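PDB 4JX0: exported protein from Bacteroides fragilis, which is of unknown function but binds magnesium and joins a BT_3987-like N-terminal domain to a second domain, apparently of the F5/F8 type C family. Local coordinates for residues 77-87 and 110-120; 137-148 and 164-174. All coordinates share one frame; numbering follows the deposited sequence.

Interaction 1 (77-87 and 110-120); sequences YKEDIKVNLMK and CTFEGGVLKAG
Strands 81-87 and 110-117 are antiparallel neighbours in the large sheet of the BT_3987-like N-terminal domain. Ile81 pairs with Leu117 and Val83 with Gly115, each through two backbone hydrogen bonds. Between them, Lys82 and Val116 form a non-hydrogen-bonded pair. Their side chains run side by side, with Lys82 CG 4.2 Å from Val116 CG2. Ile81 and Leu117 point to the other face, where Leu117 also meets Val73 of strand 66-73.

Just before strand 81-87, where strand 110-117 has ended, Asp80 holds Ala119 and Lys118 through both oxygens. OD1 accepts the backbone N of Ala119 at 2.8 Å, nearly straight at the hydrogen (174°), on the anti side and tilted out of the carboxylate plane. OD2 forms a salt bridge with Lys118 NZ at 3.1 Å, met from above that plane. A bend at the last torsion of Lys118 (chi4 -88°) brings NZ round to it. One water donates to both Glu79 O and Leu117 O.

At the other end the strands diverge, and the ring of Phe112 reaches across toward strand 81-87. Leu85 O and Met86 CA sit over one face, and Leu85 CB is 3.7 Å from CD1. Asn84 CG lies beside its own carbonyl carbon, which lets OD1 accept N of the next residue, Leu85.

A carboxylate holds the loop end, paired backbone bonds the middle, and an aromatic ring packs where the strands separate.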
loop_
_atom_site.group_PDB
_atom_site.type_symbol
_atom_site.label_atom_id
_atom_site.label_comp_id
_atom_site.label_asym_id
_atom_site.label_seq_id
_atom_site.Cartn_x
_atom_site.Cartn_y
_atom_site.Cartn_z
ATOM N N TYR A 77 -24.540 -29.422 0.061
ATOM C CA TYR A 77 -25.710 -29.487 -0.814
ATOM C C TYR A 77 -25.592 -30.680 -1.790
ATOM O O TYR A 77 -24.489 -31.068 -2.178
ATOM C CB TYR A 77 -25.852 -28.149 -1.552
ATOM C CG TYR A 77 -27.206 -27.925 -2.172
ATOM C CD1 TYR A 77 -28.327 -27.701 -1.382
ATOM C CD2 TYR A 77 -27.356 -27.833 -3.551
ATOM C CE1 TYR A 77 -29.581 -27.482 -1.949
ATOM C CE2 TYR A 77 -28.600 -27.602 -4.130
ATOM C CZ TYR A 77 -29.709 -27.415 -3.327
ATOM O OH TYR A 77 -30.931 -27.242 -3.919
ATOM N N LYS A 78 -26.756 -31.260 -2.153
ATOM C CA LYS A 78 -26.907 -32.445 -3.009
ATOM C C LYS A 78 -26.288 -32.333 -4.423
ATOM O O LYS A 78 -25.922 -33.360 -4.989
ATOM C CB LYS A 78 -28.406 -32.793 -3.165
ATOM C CG LYS A 78 -29.218 -31.803 -4.012
ATOM C CD LYS A 78 -30.715 -31.900 -3.736
ATOM C CE LYS A 78 -31.523 -30.926 -4.562
ATOM N NZ LYS A 78 -32.967 -30.928 -4.182
ATOM N N GLU A 79 -26.209 -31.123 -5.000
ATOM C CA GLU A 79 -25.693 -30.901 -6.358
ATOM C C GLU A 79 -24.726 -29.697 -6.397
ATOM O O GLU A 79 -24.583 -28.983 -5.406
ATOM C CB GLU A 79 -26.863 -30.706 -7.350
ATOM C CG GLU A 79 -27.839 -29.593 -6.992
ATOM C CD GLU A 79 -29.128 -29.530 -7.796
ATOM O OE1 GLU A 79 -29.319 -30.369 -8.706
ATOM O OE2 GLU A 79 -29.954 -28.635 -7.506
ATOM N N ASP A 80 -24.025 -29.513 -7.530
ATOM C CA ASP A 80 -23.066 -28.411 -7.697
ATOM C C ASP A 80 -23.809 -27.080 -7.799
ATOM O O ASP A 80 -24.845 -27.026 -8.463
ATOM C CB ASP A 80 -22.189 -28.606 -8.955
ATOM C CG ASP A 80 -21.285 -29.828 -8.959
ATOM O OD1 ASP A 80 -21.239 -30.544 -7.930
ATOM O OD2 ASP A 80 -20.616 -30.067 -9.990
ATOM N N ILE A 81 -23.285 -26.019 -7.148
ATOM C CA ILE A 81 -23.870 -24.670 -7.175
ATOM C C ILE A 81 -22.872 -23.737 -7.846
ATOM O O ILE A 81 -21.788 -23.532 -7.300
ATOM C CB ILE A 81 -24.234 -24.141 -5.748
ATOM C CG1 ILE A 81 -25.080 -25.143 -4.938
ATOM C CG2 ILE A 81 -24.953 -22.794 -5.835
ATOM C CD1 ILE A 81 -24.828 -25.055 -3.486
ATOM N N LYS A 82 -23.231 -23.161 -9.002
ATOM C CA LYS A 82 -22.353 -22.204 -9.687
ATOM C C LYS A 82 -22.595 -20.832 -9.083
ATOM O O LYS A 82 -23.738 -20.381 -9.062
ATOM C CB LYS A 82 -22.607 -22.183 -11.206
ATOM C CG LYS A 82 -22.173 -23.452 -11.932
ATOM C CD LYS A 82 -22.282 -23.296 -13.449
ATOM C CE LYS A 82 -21.594 -24.404 -14.209
ATOM N NZ LYS A 82 -21.533 -24.126 -15.672
ATOM N N VAL A 83 -21.534 -20.172 -8.593
ATOM C CA VAL A 83 -21.620 -18.848 -7.972
ATOM C C VAL A 83 -20.692 -17.871 -8.678
ATOM O O VAL A 83 -19.676 -18.267 -9.248
ATOM C CB VAL A 83 -21.316 -18.882 -6.456
ATOM C CG1 VAL A 83 -22.448 -19.558 -5.696
ATOM C CG2 VAL A 83 -19.971 -19.555 -6.149
ATOM N N ASN A 84 -21.034 -16.587 -8.622
ATOM C CA ASN A 84 -20.224 -15.533 -9.234
ATOM C C ASN A 84 -20.545 -14.192 -8.613
ATOM O O ASN A 84 -21.571 -14.066 -7.949
ATOM C CB ASN A 84 -20.463 -15.485 -10.761
ATOM C CG ASN A 84 -19.282 -14.935 -11.568
ATOM O OD1 ASN A 84 -18.379 -14.251 -11.049
ATOM N ND2 ASN A 84 -19.262 -15.221 -12.861
ATOM N N LEU A 85 -19.672 -13.192 -8.822
ATOM C CA LEU A 85 -19.905 -11.824 -8.355
ATOM C C LEU A 85 -20.332 -10.945 -9.514
ATOM O O LEU A 85 -20.011 -11.228 -10.667
ATOM C CB LEU A 85 -18.642 -11.230 -7.730
ATOM C CG LEU A 85 -18.266 -11.749 -6.367
ATOM C CD1 LEU A 85 -16.824 -11.450 -6.080
ATOM C CD2 LEU A 85 -19.160 -11.165 -5.278
HETATM N N MSE A 86 -21.021 -9.860 -9.212
HETATM C CA MSE A 86 -21.404 -8.904 -10.244
HETATM C C MSE A 86 -21.317 -7.510 -9.679
HETATM O O MSE A 86 -21.447 -7.325 -8.474
HETATM C CB MSE A 86 -22.796 -9.206 -10.815
HETATM C CG MSE A 86 -23.949 -8.897 -9.886
HETATM SE SE MSE A 86 -25.582 -8.889 -10.897
HETATM C CE MSE A 86 -25.477 -7.057 -11.661
ATOM N N LYS A 87 -21.082 -6.537 -10.552
ATOM C CA LYS A 87 -20.951 -5.145 -10.160
ATOM C C LYS A 87 -22.327 -4.529 -10.071
ATOM O O LYS A 87 -22.968 -4.319 -11.097
ATOM C CB LYS A 87 -20.064 -4.398 -11.170
ATOM C CG LYS A 87 -19.761 -2.954 -10.814
ATOM C CD LYS A 87 -18.730 -2.393 -11.779
ATOM C CE LYS A 87 -18.720 -0.889 -11.845
ATOM N NZ LYS A 87 -18.332 -0.260 -10.558
ATOM N N CYS A 110 -13.269 -4.191 -14.733
ATOM C CA CYS A 110 -13.494 -5.360 -13.860
ATOM C C CYS A 110 -13.612 -6.626 -14.699
ATOM O O CYS A 110 -14.268 -6.609 -15.741
ATOM C CB CYS A 110 -14.753 -5.192 -13.009
ATOM S SG CYS A 110 -14.741 -3.741 -11.934
ATOM N N THR A 111 -13.066 -7.739 -14.208
ATOM C CA THR A 111 -13.213 -9.052 -14.835
ATOM C C THR A 111 -13.552 -10.039 -13.715
ATOM O O THR A 111 -12.735 -10.257 -12.819
ATOM C CB THR A 111 -11.977 -9.421 -15.649
ATOM O OG1 THR A 111 -11.754 -8.401 -16.626
ATOM C CG2 THR A 111 -12.121 -10.770 -16.338
ATOM N N PHE A 112 -14.778 -10.587 -13.746
ATOM C CA PHE A 112 -15.279 -11.505 -12.730
ATOM C C PHE A 112 -15.149 -12.960 -13.163
ATOM O O PHE A 112 -15.708 -13.347 -14.187
ATOM C CB PHE A 112 -16.740 -11.198 -12.407
ATOM C CG PHE A 112 -16.923 -9.854 -11.754
ATOM C CD1 PHE A 112 -16.684 -9.687 -10.402
ATOM C CD2 PHE A 112 -17.347 -8.757 -12.491
ATOM C CE1 PHE A 112 -16.894 -8.456 -9.791
ATOM C CE2 PHE A 112 -17.551 -7.525 -11.879
ATOM C CZ PHE A 112 -17.314 -7.379 -10.535
ATOM N N GLU A 113 -14.429 -13.762 -12.364
ATOM C CA GLU A 113 -14.229 -15.196 -12.569
ATOM C C GLU A 113 -15.131 -15.927 -11.578
ATOM O O GLU A 113 -15.084 -15.639 -10.383
ATOM C CB GLU A 113 -12.752 -15.553 -12.349
ATOM C CG GLU A 113 -12.316 -16.903 -12.890
ATOM C CD GLU A 113 -10.955 -17.327 -12.366
ATOM O OE1 GLU A 113 -9.941 -16.722 -12.786
ATOM O OE2 GLU A 113 -10.905 -18.224 -11.494
ATOM N N GLY A 114 -15.969 -16.827 -12.082
ATOM C CA GLY A 114 -16.908 -17.579 -11.258
ATOM C C GLY A 114 -16.278 -18.706 -10.467
ATOM O O GLY A 114 -15.088 -18.996 -10.621
ATOM N N GLY A 115 -17.098 -19.318 -9.615
ATOM C CA GLY A 115 -16.731 -20.441 -8.760
ATOM C C GLY A 115 -17.823 -21.495 -8.750
ATOM O O GLY A 115 -18.947 -21.230 -9.191
ATOM N N VAL A 116 -17.501 -22.704 -8.266
ATOM C CA VAL A 116 -18.455 -23.812 -8.208
ATOM C C VAL A 116 -18.344 -24.525 -6.867
ATOM O O VAL A 116 -17.330 -25.173 -6.613
ATOM C CB VAL A 116 -18.248 -24.819 -9.379
ATOM C CG1 VAL A 116 -19.330 -25.905 -9.376
ATOM C CG2 VAL A 116 -18.219 -24.097 -10.723
ATOM N N LEU A 117 -19.395 -24.440 -6.029
ATOM C CA LEU A 117 -19.452 -25.200 -4.777
ATOM C C LEU A 117 -19.851 -26.611 -5.164
ATOM O O LEU A 117 -21.038 -26.863 -5.373
ATOM C CB LEU A 117 -20.466 -24.596 -3.787
ATOM C CG LEU A 117 -19.967 -23.460 -2.933
ATOM C CD1 LEU A 117 -21.097 -22.528 -2.560
ATOM C CD2 LEU A 117 -19.289 -23.971 -1.701
ATOM N N LYS A 118 -18.875 -27.503 -5.361
ATOM C CA LYS A 118 -19.174 -28.866 -5.824
ATOM C C LYS A 118 -19.934 -29.671 -4.763
ATOM O O LYS A 118 -19.679 -29.495 -3.571
ATOM C CB LYS A 118 -17.897 -29.603 -6.262
ATOM C CG LYS A 118 -17.303 -29.001 -7.530
ATOM C CD LYS A 118 -16.489 -29.983 -8.344
ATOM C CE LYS A 118 -16.452 -29.614 -9.808
ATOM N NZ LYS A 118 -17.603 -30.192 -10.553
ATOM N N ALA A 119 -20.902 -30.507 -5.199
ATOM C CA ALA A 119 -21.735 -31.322 -4.307
ATOM C C ALA A 119 -20.905 -31.939 -3.192
ATOM O O ALA A 119 -19.989 -32.715 -3.479
ATOM C CB ALA A 119 -22.421 -32.421 -5.093
ATOM N N GLY A 120 -21.170 -31.522 -1.955
ATOM C CA GLY A 120 -20.445 -31.993 -0.784
ATOM C C GLY A 120 -19.517 -30.963 -0.177
ATOM O O GLY A 120 -19.209 -31.053 1.015
HETATM O O HOH W 1 -22.593 -27.736 -3.390
#

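Interaction 2 (137-148 and 164-174); sequences NNLSGYVMAIKL and SSYFVKLNLSI
Ser164 begins the pairing of strand 165-174 with strand 142-150, its antiparallel neighbour in the large sheet of the N-terminal domain. Its carbonyl O accepts Leu148 N at 2.8 Å, and Leu148 CB rests against the same oxygen. Ser165 follows, opposite Lys147 in a non-hydrogen-bonded pair. The amine of Lys147 leads away to a salt bridge with Glu88.

Tyr166 exchanges two backbone hydrogen bonds with Ile146. Ile146 CG1 stands between its own backbone N and carbonyl carbon (chi1 42°), which places it against Tyr166 O and 3.9 Å from Tyr166 CB. The tyrosine ring turns away from this contact, and its OH bonds to Thr48 of strand 47-54. Phe167 points to the other face. CD1 and CE1 of its ring meet Ala145 CB, with CE1 at 3.6 Å. Phe95 meets the same ring. Helices 90-93 and 96-99 cover this face, which also bears Val143.

Val168 pairs with Met144 through two backbone bonds. The side chains lie side by side, Val168 CB 3.9 Å from CG of the selenomethionine. Lys169 runs extended, its CG against Tyr142 O and its CE near Ser140 O.

Leu170 forms the last two-bond pair, with Tyr142. Leu172 then packs against the type I turn of Asn138 to Gly141. Its CB is 3.6 Å from Asn138 O, and its CD1 approaches the edge of the Tyr142 ring. Tyr142 OH accepts Asn138 N at 3.0 Å, tying ring and turn together. Leu172 CD2 meets Leu139 CD2 at 3.8 Å, the two side chains crossing at about a right angle. Ile174 CG1 touches the same Leu139 methyl.

The chemistry is mainly backbone pairing flanked by apolar side chains. Past the last bonded pair, leucine and isoleucine contacts continue the join to the turn.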
loop_
_atom_site.group_PDB
_atom_site.type_symbol
_atom_site.label_atom_id
_atom_site.label_comp_id
_atom_site.label_asym_id
_atom_site.label_seq_id
_atom_site.Cartn_x
_atom_site.Cartn_y
_atom_site.Cartn_z
ATOM N N ASN A 137 -6.772 8.147 -13.442
ATOM C CA ASN A 137 -5.946 9.080 -12.657
ATOM C C ASN A 137 -6.743 10.049 -11.753
ATOM O O ASN A 137 -6.234 11.135 -11.422
ATOM C CB ASN A 137 -5.055 9.883 -13.617
ATOM C CG ASN A 137 -5.786 10.853 -14.513
ATOM O OD1 ASN A 137 -6.991 10.744 -14.732
ATOM N ND2 ASN A 137 -5.063 11.816 -15.058
ATOM N N ASN A 138 -7.941 9.642 -11.297
ATOM C CA ASN A 138 -8.729 10.498 -10.409
ATOM C C ASN A 138 -8.156 10.398 -8.994
ATOM O O ASN A 138 -8.157 9.307 -8.432
ATOM C CB ASN A 138 -10.186 10.093 -10.454
ATOM C CG ASN A 138 -11.068 11.093 -9.786
ATOM O OD1 ASN A 138 -11.510 10.894 -8.653
ATOM N ND2 ASN A 138 -11.287 12.220 -10.444
ATOM N N LEU A 139 -7.630 11.510 -8.438
ATOM C CA LEU A 139 -6.974 11.505 -7.114
ATOM C C LEU A 139 -7.925 11.193 -5.958
ATOM O O LEU A 139 -7.486 10.589 -4.971
ATOM C CB LEU A 139 -6.272 12.833 -6.833
ATOM C CG LEU A 139 -5.120 13.196 -7.770
ATOM C CD1 LEU A 139 -4.658 14.624 -7.526
ATOM C CD2 LEU A 139 -3.941 12.247 -7.600
ATOM N N SER A 140 -9.225 11.550 -6.102
ATOM C CA SER A 140 -10.270 11.250 -5.106
ATOM C C SER A 140 -10.429 9.729 -4.897
ATOM O O SER A 140 -10.955 9.297 -3.867
ATOM C CB SER A 140 -11.615 11.841 -5.529
ATOM O OG SER A 140 -11.465 13.012 -6.317
ATOM N N GLY A 141 -9.997 8.955 -5.890
ATOM C CA GLY A 141 -10.049 7.510 -5.878
ATOM C C GLY A 141 -11.254 7.056 -6.657
ATOM O O GLY A 141 -11.894 7.847 -7.355
ATOM N N TYR A 142 -11.543 5.770 -6.558
ATOM C CA TYR A 142 -12.699 5.143 -7.180
ATOM C C TYR A 142 -13.336 4.249 -6.155
ATOM O O TYR A 142 -12.665 3.812 -5.221
ATOM C CB TYR A 142 -12.303 4.353 -8.439
ATOM C CG TYR A 142 -11.654 5.200 -9.508
ATOM C CD1 TYR A 142 -10.301 5.501 -9.456
ATOM C CD2 TYR A 142 -12.387 5.682 -10.586
ATOM C CE1 TYR A 142 -9.698 6.290 -10.427
ATOM C CE2 TYR A 142 -11.793 6.462 -11.573
ATOM C CZ TYR A 142 -10.445 6.765 -11.490
ATOM O OH TYR A 142 -9.815 7.537 -12.436
ATOM N N VAL A 143 -14.619 3.969 -6.322
ATOM C CA VAL A 143 -15.355 3.130 -5.388
ATOM C C VAL A 143 -16.240 2.177 -6.156
ATOM O O VAL A 143 -16.691 2.497 -7.256
ATOM C CB VAL A 143 -16.164 4.000 -4.391
ATOM C CG1 VAL A 143 -17.328 4.717 -5.068
ATOM C CG2 VAL A 143 -16.651 3.172 -3.213
HETATM N N MSE A 144 -16.478 1.000 -5.596
HETATM C CA MSE A 144 -17.376 0.058 -6.240
HETATM C C MSE A 144 -17.970 -0.921 -5.256
HETATM O O MSE A 144 -17.362 -1.233 -4.225
HETATM C CB MSE A 144 -16.684 -0.709 -7.361
HETATM C CG MSE A 144 -15.498 -1.535 -6.917
HETATM SE SE MSE A 144 -14.889 -2.654 -8.371
HETATM C CE MSE A 144 -16.187 -3.966 -8.287
ATOM N N ALA A 145 -19.165 -1.413 -5.605
ATOM C CA ALA A 145 -19.904 -2.395 -4.827
ATOM C C ALA A 145 -20.163 -3.606 -5.697
ATOM O O ALA A 145 -20.410 -3.465 -6.899
ATOM C CB ALA A 145 -21.209 -1.797 -4.334
ATOM N N ILE A 146 -20.078 -4.796 -5.094
ATOM C CA ILE A 146 -20.285 -6.071 -5.787
ATOM C C ILE A 146 -21.225 -6.945 -4.973
ATOM O O ILE A 146 -21.209 -6.863 -3.740
ATOM C CB ILE A 146 -18.946 -6.811 -6.077
ATOM C CG1 ILE A 146 -17.984 -6.746 -4.880
ATOM C CG2 ILE A 146 -18.310 -6.231 -7.316
ATOM C CD1 ILE A 146 -16.958 -7.851 -4.816
ATOM N N LYS A 147 -22.056 -7.760 -5.654
ATOM C CA LYS A 147 -22.990 -8.655 -4.968
ATOM C C LYS A 147 -22.811 -10.073 -5.457
ATOM O O LYS A 147 -22.476 -10.293 -6.622
ATOM C CB LYS A 147 -24.464 -8.204 -5.115
ATOM C CG LYS A 147 -25.046 -8.240 -6.522
ATOM C CD LYS A 147 -26.510 -7.810 -6.495
ATOM C CE LYS A 147 -27.183 -7.897 -7.847
ATOM N NZ LYS A 147 -28.597 -7.429 -7.811
ATOM N N LEU A 148 -23.042 -11.036 -4.553
ATOM C CA LEU A 148 -22.943 -12.457 -4.863
ATOM C C LEU A 148 -24.205 -12.917 -5.592
ATOM O O LEU A 148 -25.310 -12.463 -5.263
ATOM C CB LEU A 148 -22.743 -13.247 -3.561
ATOM C CG LEU A 148 -22.529 -14.741 -3.693
ATOM C CD1 LEU A 148 -21.211 -15.058 -4.363
ATOM C CD2 LEU A 148 -22.622 -15.413 -2.352
ATOM N N SER A 164 -23.904 -10.817 1.666
ATOM C CA SER A 164 -24.055 -11.114 0.234
ATOM C C SER A 164 -23.434 -10.033 -0.665
ATOM O O SER A 164 -23.380 -10.235 -1.880
ATOM C CB SER A 164 -25.532 -11.260 -0.123
ATOM O OG SER A 164 -26.280 -10.097 0.198
ATOM N N SER A 165 -22.986 -8.891 -0.090
ATOM C CA SER A 165 -22.397 -7.791 -0.851
ATOM C C SER A 165 -21.078 -7.338 -0.225
ATOM O O SER A 165 -20.848 -7.546 0.974
ATOM C CB SER A 165 -23.372 -6.622 -0.936
ATOM O OG SER A 165 -23.818 -6.219 0.350
ATOM N N TYR A 166 -20.207 -6.742 -1.055
ATOM C CA TYR A 166 -18.885 -6.265 -0.642
ATOM C C TYR A 166 -18.559 -4.918 -1.282
ATOM O O TYR A 166 -19.018 -4.638 -2.390
ATOM C CB TYR A 166 -17.818 -7.290 -1.032
ATOM C CG TYR A 166 -16.586 -7.251 -0.163
ATOM C CD1 TYR A 166 -15.530 -6.405 -0.459
ATOM C CD2 TYR A 166 -16.439 -8.116 0.905
ATOM C CE1 TYR A 166 -14.379 -6.390 0.318
ATOM C CE2 TYR A 166 -15.280 -8.132 1.669
ATOM C CZ TYR A 166 -14.250 -7.268 1.375
ATOM O OH TYR A 166 -13.148 -7.286 2.189
ATOM N N PHE A 167 -17.753 -4.097 -0.584
ATOM C CA PHE A 167 -17.351 -2.769 -1.050
ATOM C C PHE A 167 -15.839 -2.682 -1.219
ATOM O O PHE A 167 -15.093 -3.208 -0.397
ATOM C CB PHE A 167 -17.836 -1.702 -0.067
ATOM C CG PHE A 167 -19.337 -1.728 0.079
ATOM C CD1 PHE A 167 -20.152 -1.187 -0.904
ATOM C CD2 PHE A 167 -19.936 -2.418 1.125
ATOM C CE1 PHE A 167 -21.539 -1.266 -0.808
ATOM C CE2 PHE A 167 -21.326 -2.504 1.218
ATOM C CZ PHE A 167 -22.119 -1.926 0.250
ATOM N N VAL A 168 -15.391 -2.047 -2.307
ATOM C CA VAL A 168 -13.971 -1.884 -2.609
ATOM C C VAL A 168 -13.723 -0.431 -2.946
ATOM O O VAL A 168 -14.490 0.153 -3.712
ATOM C CB VAL A 168 -13.519 -2.820 -3.763
ATOM C CG1 VAL A 168 -12.028 -2.682 -4.035
ATOM C CG2 VAL A 168 -13.869 -4.276 -3.463
ATOM N N LYS A 169 -12.693 0.171 -2.320
ATOM C CA LYS A 169 -12.268 1.544 -2.603
ATOM C C LYS A 169 -10.854 1.496 -3.112
ATOM O O LYS A 169 -9.973 0.918 -2.462
ATOM C CB LYS A 169 -12.349 2.496 -1.395
ATOM C CG LYS A 169 -11.801 3.898 -1.734
ATOM C CD LYS A 169 -12.055 4.922 -0.660
ATOM C CE LYS A 169 -11.566 6.292 -1.059
ATOM N NZ LYS A 169 -11.775 7.277 0.034
ATOM N N LEU A 170 -10.627 2.129 -4.261
ATOM C CA LEU A 170 -9.303 2.229 -4.828
ATOM C C LEU A 170 -8.776 3.594 -4.471
ATOM O O LEU A 170 -9.223 4.583 -5.043
ATOM C CB LEU A 170 -9.350 2.008 -6.339
ATOM C CG LEU A 170 -8.016 1.998 -7.057
ATOM C CD1 LEU A 170 -7.109 0.903 -6.530
ATOM C CD2 LEU A 170 -8.215 1.833 -8.540
ATOM N N ASN A 171 -7.868 3.651 -3.480
ATOM C CA ASN A 171 -7.252 4.896 -3.024
ATOM C C ASN A 171 -6.070 5.208 -3.943
ATOM O O ASN A 171 -5.221 4.341 -4.173
ATOM C CB ASN A 171 -6.810 4.781 -1.555
ATOM C CG ASN A 171 -6.329 6.090 -0.960
ATOM O OD1 ASN A 171 -7.102 7.049 -0.825
ATOM N ND2 ASN A 171 -5.035 6.193 -0.640
ATOM N N LEU A 172 -6.023 6.437 -4.476
ATOM C CA LEU A 172 -4.987 6.843 -5.411
ATOM C C LEU A 172 -4.168 7.967 -4.811
ATOM O O LEU A 172 -4.732 8.869 -4.193
ATOM C CB LEU A 172 -5.659 7.280 -6.714
ATOM C CG LEU A 172 -4.780 7.217 -7.948
ATOM C CD1 LEU A 172 -5.517 6.606 -9.109
ATOM C CD2 LEU A 172 -4.297 8.576 -8.320
ATOM N N SER A 173 -2.837 7.896 -4.976
ATOM C CA SER A 173 -1.889 8.881 -4.439
ATOM C C SER A 173 -0.704 9.057 -5.399
ATOM O O SER A 173 -0.304 8.095 -6.042
ATOM C CB SER A 173 -1.399 8.455 -3.053
ATOM O OG SER A 173 -1.114 7.067 -2.976
ATOM N N ILE A 174 -0.148 10.282 -5.504
ATOM C CA ILE A 174 0.954 10.552 -6.434
ATOM C C ILE A 174 2.316 10.102 -5.854
ATOM O O ILE A 174 2.671 10.420 -4.713
ATOM C CB ILE A 174 1.013 12.048 -6.865
ATOM C CG1 ILE A 174 -0.205 12.398 -7.748
ATOM C CG2 ILE A 174 2.319 12.359 -7.630
ATOM C CD1 ILE A 174 -0.532 13.876 -7.752
#

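How the interactions relate
Both interactions belong to one sheet, with centres 23 Å apart. Strands 81-87 and 142-150 are neighbours in it, which gives the local order 165-174, 142-150, 81-87, 110-117. Where the two contacts meet, Met86 O lies 2.9 Å from Lys147 N, a probable backbone hydrogen bond. Phe112 CZ of interaction 1 reaches Ile146 CG2 of interaction 2 at 3.6 Å, so its ring packs across both. Interaction 1 closes before interaction 2 opens along the chain. Neither lies at the magnesium site of Ser208, Asp211, Asn213, Asn314 and Glu315. A different magnesium ion lies about 6 Å from the side chain of Lys118. The side chain of Leu148 is about 13 Å from a bound magnesium ion.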